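Local coordinates for nitrate transport protein (Xanthomonas axonopodis pv. citri, PDB 3KSX), which probably binds alkanesulfonates in the periplasm for uptake by an ABC transporter, and is seen here holding MOPS, at residues 42-47 against 240-245; 155-160 against 297-302. All blocks are in the same frame, centred on the assembly; numbering follows the deposited sequence.

Interaction 1 (42-47 against 240-245); sequences LVLAKQ and GLLERD
Leu44 meets Leu241 and Leu242 through aliphatic branches alone, and the guanidinium of Arg244 lies back over its own helix. One of its faces rests on Gly240 CA, 3.2 Å from the plane and towards the rim, with Leu241 N more distant over the same face; glycine, lacking a side chain, suits so close an approach. Across the contact, Leu44 CD1 reaches Leu241 CB at 3.8 Å. Leu241 CD1 answers by approaching Leu44 CB at 3.9 Å, so each leucine lays a methyl against the root of the other. With CG anti to the carbonyl carbon (chi1 -72°) and CD1 extended beyond it (chi2 175°), Leu44 CD1 also comes to Leu242 CD2, 4.1 Å away. The fold is that of a two-lobed periplasmic binding protein: helix 40-48 follows strand 30-36 of one lobe's mixed sheet, and the end of helix 225-244 packs on helix 40-48. Branched leucines suit this buried seam, which Leu235 and Ala238 extend against Leu42 and Ala45. Gly240 O accepts from both Glu243 N and Arg244 N in a kinked last turn, after which Asp245 takes the N-cap position of helix 246-257, whose Ser249 and Thr252 also touch Leu44.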
loop_
_atom_site.group_PDB
_atom_site.type_symbol
_atom_site.label_atom_id
_atom_site.label_comp_id
_atom_site.label_asym_id
_atom_site.label_seq_id
_atom_site.Cartn_x
_atom_site.Cartn_y
_atom_site.Cartn_z
ATOM N N LEU A 42 -5.108 -9.206 -4.341
ATOM C CA LEU A 42 -5.995 -8.595 -5.344
ATOM C C LEU A 42 -5.695 -9.149 -6.700
ATOM O O LEU A 42 -6.602 -9.314 -7.538
ATOM C CB LEU A 42 -5.853 -7.078 -5.344
ATOM C CG LEU A 42 -6.164 -6.419 -3.984
ATOM C CD1 LEU A 42 -6.272 -4.942 -4.128
ATOM C CD2 LEU A 42 -7.443 -6.985 -3.415
ATOM N N VAL A 43 -4.401 -9.380 -6.953
ATOM C CA VAL A 43 -3.958 -10.127 -8.143
ATOM C C VAL A 43 -4.673 -11.485 -8.204
ATOM O O VAL A 43 -5.204 -11.853 -9.278
ATOM C CB VAL A 43 -2.349 -10.259 -8.265
ATOM C CG1 VAL A 43 -1.945 -11.137 -9.434
ATOM C CG2 VAL A 43 -1.669 -8.864 -8.397
ATOM N N LEU A 44 -4.730 -12.223 -7.082
ATOM C CA LEU A 44 -5.458 -13.497 -7.088
ATOM C C LEU A 44 -6.943 -13.315 -7.301
ATOM O O LEU A 44 -7.529 -14.060 -8.077
ATOM C CB LEU A 44 -5.219 -14.332 -5.838
ATOM C CG LEU A 44 -3.810 -14.903 -5.888
ATOM C CD1 LEU A 44 -3.587 -15.586 -4.610
ATOM C CD2 LEU A 44 -3.536 -15.834 -7.104
ATOM N N ALA A 45 -7.547 -12.358 -6.601
ATOM C CA ALA A 45 -8.953 -12.042 -6.856
ATOM C C ALA A 45 -9.211 -11.745 -8.320
ATOM O O ALA A 45 -10.151 -12.258 -8.883
ATOM C CB ALA A 45 -9.471 -10.913 -5.935
ATOM N N LYS A 46 -8.375 -10.916 -8.925
ATOM C CA LYS A 46 -8.465 -10.614 -10.338
ATOM C C LYS A 46 -8.373 -11.912 -11.172
ATOM O O LYS A 46 -9.274 -12.205 -11.962
ATOM C CB LYS A 46 -7.430 -9.554 -10.749
ATOM C CG LYS A 46 -7.509 -9.122 -12.203
ATOM C CD LYS A 46 -6.573 -7.937 -12.511
ATOM C CE LYS A 46 -6.582 -7.664 -14.020
ATOM N NZ LYS A 46 -6.561 -8.912 -14.848
ATOM N N GLN A 47 -7.338 -12.719 -10.972
ATOM C CA GLN A 47 -7.128 -13.819 -11.877
ATOM C C GLN A 47 -8.155 -14.921 -11.667
ATOM O O GLN A 47 -8.550 -15.590 -12.657
ATOM C CB GLN A 47 -5.697 -14.384 -11.830
ATOM C CG GLN A 47 -4.546 -13.369 -11.932
ATOM C CD GLN A 47 -4.756 -12.235 -12.960
ATOM O OE1 GLN A 47 -5.175 -12.471 -14.100
ATOM N NE2 GLN A 47 -4.449 -10.988 -12.543
ATOM N N GLY A 240 -7.149 -14.988 1.996
ATOM C CA GLY A 240 -7.018 -16.318 2.582
ATOM C C GLY A 240 -6.314 -17.246 1.628
ATOM O O GLY A 240 -5.616 -18.129 2.056
ATOM N N LEU A 241 -6.478 -17.025 0.328
ATOM C CA LEU A 241 -5.735 -17.789 -0.700
ATOM C C LEU A 241 -4.225 -17.991 -0.490
ATOM O O LEU A 241 -3.656 -19.043 -0.817
ATOM C CB LEU A 241 -5.947 -17.133 -2.068
ATOM C CG LEU A 241 -7.365 -17.345 -2.614
ATOM C CD1 LEU A 241 -7.485 -16.968 -4.076
ATOM C CD2 LEU A 241 -7.782 -18.813 -2.370
ATOM N N LEU A 242 -3.567 -16.959 -0.001
ATOM C CA LEU A 242 -2.129 -17.017 0.269
ATOM C C LEU A 242 -1.730 -18.038 1.331
ATOM O O LEU A 242 -0.579 -18.499 1.344
ATOM C CB LEU A 242 -1.627 -15.630 0.697
ATOM C CG LEU A 242 -1.835 -14.450 -0.252
ATOM C CD1 LEU A 242 -1.528 -13.131 0.493
ATOM C CD2 LEU A 242 -1.028 -14.630 -1.507
ATOM N N GLU A 243 -2.659 -18.341 2.247
ATOM C CA GLU A 243 -2.498 -19.433 3.230
ATOM C C GLU A 243 -3.200 -20.743 2.798
ATOM O O GLU A 243 -2.536 -21.783 2.650
ATOM C CB GLU A 243 -3.029 -18.990 4.597
ATOM C CG GLU A 243 -2.158 -17.947 5.279
ATOM C CD GLU A 243 -1.024 -18.550 6.138
ATOM O OE1 GLU A 243 -0.652 -19.758 5.946
ATOM O OE2 GLU A 243 -0.503 -17.789 7.011
ATOM N N ARG A 244 -4.527 -20.684 2.600
ATOM C CA ARG A 244 -5.319 -21.895 2.184
ATOM C C ARG A 244 -4.885 -22.547 0.865
ATOM O O ARG A 244 -5.149 -23.748 0.635
ATOM C CB ARG A 244 -6.845 -21.631 2.198
ATOM C CG ARG A 244 -7.404 -20.534 1.269
ATOM C CD ARG A 244 -8.957 -20.616 1.209
ATOM N NE ARG A 244 -9.616 -19.312 1.135
ATOM C CZ ARG A 244 -9.772 -18.476 2.173
ATOM N NH1 ARG A 244 -9.296 -18.777 3.393
ATOM N NH2 ARG A 244 -10.398 -17.319 2.002
ATOM N N ASP A 245 -4.205 -21.780 0.012
ATOM C CA ASP A 245 -3.772 -22.275 -1.332
ATOM C C ASP A 245 -2.333 -21.875 -1.604
ATOM O O ASP A 245 -2.034 -21.271 -2.647
ATOM C CB ASP A 245 -4.697 -21.763 -2.463
ATOM C CG ASP A 245 -4.443 -22.473 -3.810
ATOM O OD1 ASP A 245 -3.949 -23.612 -3.769
ATOM O OD2 ASP A 245 -4.731 -21.917 -4.925
#

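Interaction 2 (155-160 against 297-302); sequences LSMRDI and QRLLPK
Arg298, the C-prime residue of the Schellman motif that closes helix 281-296, meets Arg158 in a loop that holds an ST turn at Ser156. The two loops belong to different parts of the bilobal binding-protein fold. Residues 155-160 link helix 141-152 to strand 161-164 at the edge of one lobe's sheet, whereas 297-302 runs along the other lobe, where Leu300 packs on Phe92 and Ala95 of helix 88-95. The contact therefore spans the two lobes at the surface. Its apolar part is Met157 CG against Leu299 CD1, 4.0 Å apart, the two side chains crossing at about a right angle. Methionine suits the place because its flexible chain, bent at chi2 and chi3, can meet Leu299 and also pack on His143, Leu147 and Phe136; Leu299 in turn leans on Phe294. Farther out, Arg298 NH2 approaches Arg158 CD at 3.7 Å and lies at the edge of the Arg158 guanidinium, near its plane. The guanidinium planes are 29° apart, and these like charges probably repel each other mildly, a cost more easily borne at an exposed site. The positive phi of Arg298 (58°) belongs to the helix-ending turn. On the opposing loop, small polar residues fix the backbone: Ser156 N donates to Asp159 OD2 at 2.6 Å, almost straight, reaching the oxygen from its anti side and somewhat out of the carboxylate plane. Asp159 N returns a bond to Ser156 O at 2.8 Å, closing the short 3-10 turn from which Arg158 projects. Ser156 OG takes the Arg158 backbone N at 3.2 Å, while Ser156 CB lies over one face of the Arg158 guanidinium, 3.7 Å above its plane.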
loop_
_atom_site.group_PDB
_atom_site.type_symbol
_atom_site.label_atom_id
_atom_site.label_comp_id
_atom_site.label_asym_id
_atom_site.label_seq_id
_atom_site.Cartn_x
_atom_site.Cartn_y
_atom_site.Cartn_z
ATOM N N LEU A 155 16.705 11.523 13.275
ATOM C CA LEU A 155 16.791 12.196 11.983
ATOM C C LEU A 155 15.405 12.630 11.532
ATOM O O LEU A 155 14.445 11.972 11.856
ATOM C CB LEU A 155 17.397 11.247 10.924
ATOM C CG LEU A 155 18.882 10.943 11.118
ATOM C CD1 LEU A 155 19.341 9.792 10.183
ATOM C CD2 LEU A 155 19.699 12.171 10.871
ATOM N N SER A 156 15.282 13.739 10.832
ATOM C CA SER A 156 13.958 14.016 10.302
ATOM C C SER A 156 14.024 13.961 8.794
ATOM O O SER A 156 15.102 13.787 8.197
ATOM C CB SER A 156 13.445 15.394 10.742
ATOM O OG SER A 156 14.285 16.371 10.164
ATOM N N MET A 157 12.868 14.213 8.177
ATOM C CA MET A 157 12.792 14.271 6.754
ATOM C C MET A 157 13.682 15.408 6.232
ATOM O O MET A 157 14.172 15.346 5.099
ATOM C CB MET A 157 11.331 14.431 6.261
ATOM C CG MET A 157 10.449 13.219 6.667
ATOM S SD MET A 157 10.998 11.671 5.932
ATOM C CE MET A 157 11.054 12.185 4.231
ATOM N N ARG A 158 13.942 16.435 7.028
ATOM C CA ARG A 158 14.833 17.489 6.527
ATOM C C ARG A 158 16.309 17.127 6.637
ATOM O O ARG A 158 17.143 17.934 6.255
ATOM C CB ARG A 158 14.537 18.870 7.131
ATOM C CG ARG A 158 14.472 18.959 8.654
ATOM C CD ARG A 158 13.538 20.151 9.215
ATOM N NE ARG A 158 12.944 19.777 10.512
ATOM C CZ ARG A 158 13.599 19.157 11.506
ATOM N NH1 ARG A 158 14.916 18.902 11.407
ATOM N NH2 ARG A 158 12.941 18.796 12.625
ATOM N N ASP A 159 16.630 15.953 7.196
ATOM C CA ASP A 159 18.043 15.550 7.314
ATOM C C ASP A 159 18.494 14.673 6.146
ATOM O O ASP A 159 19.652 14.223 6.079
ATOM C CB ASP A 159 18.278 14.803 8.621
ATOM C CG ASP A 159 18.036 15.650 9.835
ATOM O OD1 ASP A 159 18.479 16.812 9.843
ATOM O OD2 ASP A 159 17.394 15.174 10.805
ATOM N N ILE A 160 17.550 14.361 5.261
ATOM C CA ILE A 160 17.807 13.427 4.142
ATOM C C ILE A 160 17.344 14.155 2.893
ATOM O O ILE A 160 16.605 15.133 2.998
ATOM C CB ILE A 160 17.184 12.022 4.319
ATOM C CG1 ILE A 160 15.656 12.048 4.411
ATOM C CG2 ILE A 160 17.674 11.336 5.621
ATOM C CD1 ILE A 160 14.967 12.125 3.100
ATOM N N GLN A 297 4.958 17.661 11.414
ATOM C CA GLN A 297 6.228 17.620 10.656
ATOM C C GLN A 297 6.217 18.413 9.356
ATOM O O GLN A 297 7.171 18.344 8.571
ATOM C CB GLN A 297 6.608 16.161 10.368
ATOM C CG GLN A 297 6.979 15.370 11.613
ATOM C CD GLN A 297 8.146 15.955 12.390
ATOM O OE1 GLN A 297 8.169 15.916 13.624
ATOM N NE2 GLN A 297 9.120 16.485 11.671
ATOM N N ARG A 298 5.157 19.190 9.135
ATOM C CA ARG A 298 5.046 20.020 7.944
ATOM C C ARG A 298 5.123 19.225 6.625
ATOM O O ARG A 298 5.633 19.708 5.596
ATOM C CB ARG A 298 6.125 21.082 7.975
ATOM C CG ARG A 298 6.199 21.910 9.249
ATOM C CD ARG A 298 7.193 23.086 9.025
ATOM N NE ARG A 298 8.637 22.721 8.972
ATOM C CZ ARG A 298 9.377 22.459 7.867
ATOM N NH1 ARG A 298 8.841 22.471 6.636
ATOM N NH2 ARG A 298 10.685 22.166 8.003
ATOM N N LEU A 299 4.607 18.005 6.642
ATOM C CA LEU A 299 4.568 17.185 5.436
ATOM C C LEU A 299 3.200 17.212 4.740
ATOM O O LEU A 299 3.056 16.706 3.620
ATOM C CB LEU A 299 4.965 15.754 5.782
ATOM C CG LEU A 299 6.285 15.584 6.519
ATOM C CD1 LEU A 299 6.522 14.172 6.895
ATOM C CD2 LEU A 299 7.441 16.072 5.663
ATOM N N LEU A 300 2.197 17.782 5.422
ATOM C CA LEU A 300 0.869 17.993 4.879
ATOM C C LEU A 300 0.545 19.458 5.185
ATOM O O LEU A 300 0.955 19.976 6.246
ATOM C CB LEU A 300 -0.156 17.085 5.595
ATOM C CG LEU A 300 -0.186 15.592 5.197
ATOM C CD1 LEU A 300 -1.262 14.949 5.958
ATOM C CD2 LEU A 300 -0.527 15.485 3.743
ATOM N N PRO A 301 -0.174 20.110 4.277
ATOM C CA PRO A 301 -0.537 21.495 4.473
ATOM C C PRO A 301 -1.644 21.696 5.517
ATOM O O PRO A 301 -1.471 22.559 6.383
ATOM C CB PRO A 301 -0.927 21.962 3.068
ATOM C CG PRO A 301 -1.292 20.784 2.332
ATOM C CD PRO A 301 -0.581 19.609 2.956
ATOM N N LYS A 302 -2.725 20.900 5.456
ATOM C CA LYS A 302 -3.880 20.969 6.387
ATOM C C LYS A 302 -3.681 19.955 7.494
ATOM O O LYS A 302 -3.076 18.893 7.246
ATOM C CB LYS A 302 -5.178 20.536 5.666
ATOM C CG LYS A 302 -5.629 21.276 4.394
ATOM C CD LYS A 302 -5.287 22.774 4.413
ATOM C CE LYS A 302 -4.281 23.136 3.272
ATOM N NZ LYS A 302 -3.335 24.271 3.566
#

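Interactions 1 and 2 lie on opposite sides of the chain's centre, their centres about 17 Å and 20 Å from it and about 37 Å from each other. Their nearest atoms are about 23 Å apart, so they do not touch. Along the chain their segments alternate, 42-47, 155-160, 240-245 and 297-302, as the polypeptide passes from one lobe to the other and back. The buried contact joins helices within a single lobe, whereas the surface contact brings a loop of each lobe together. In this family the ligand usually sits in the cleft between the lobes; interaction 2, spanning both, would probably change if they moved, as in relatives that close around a ligand.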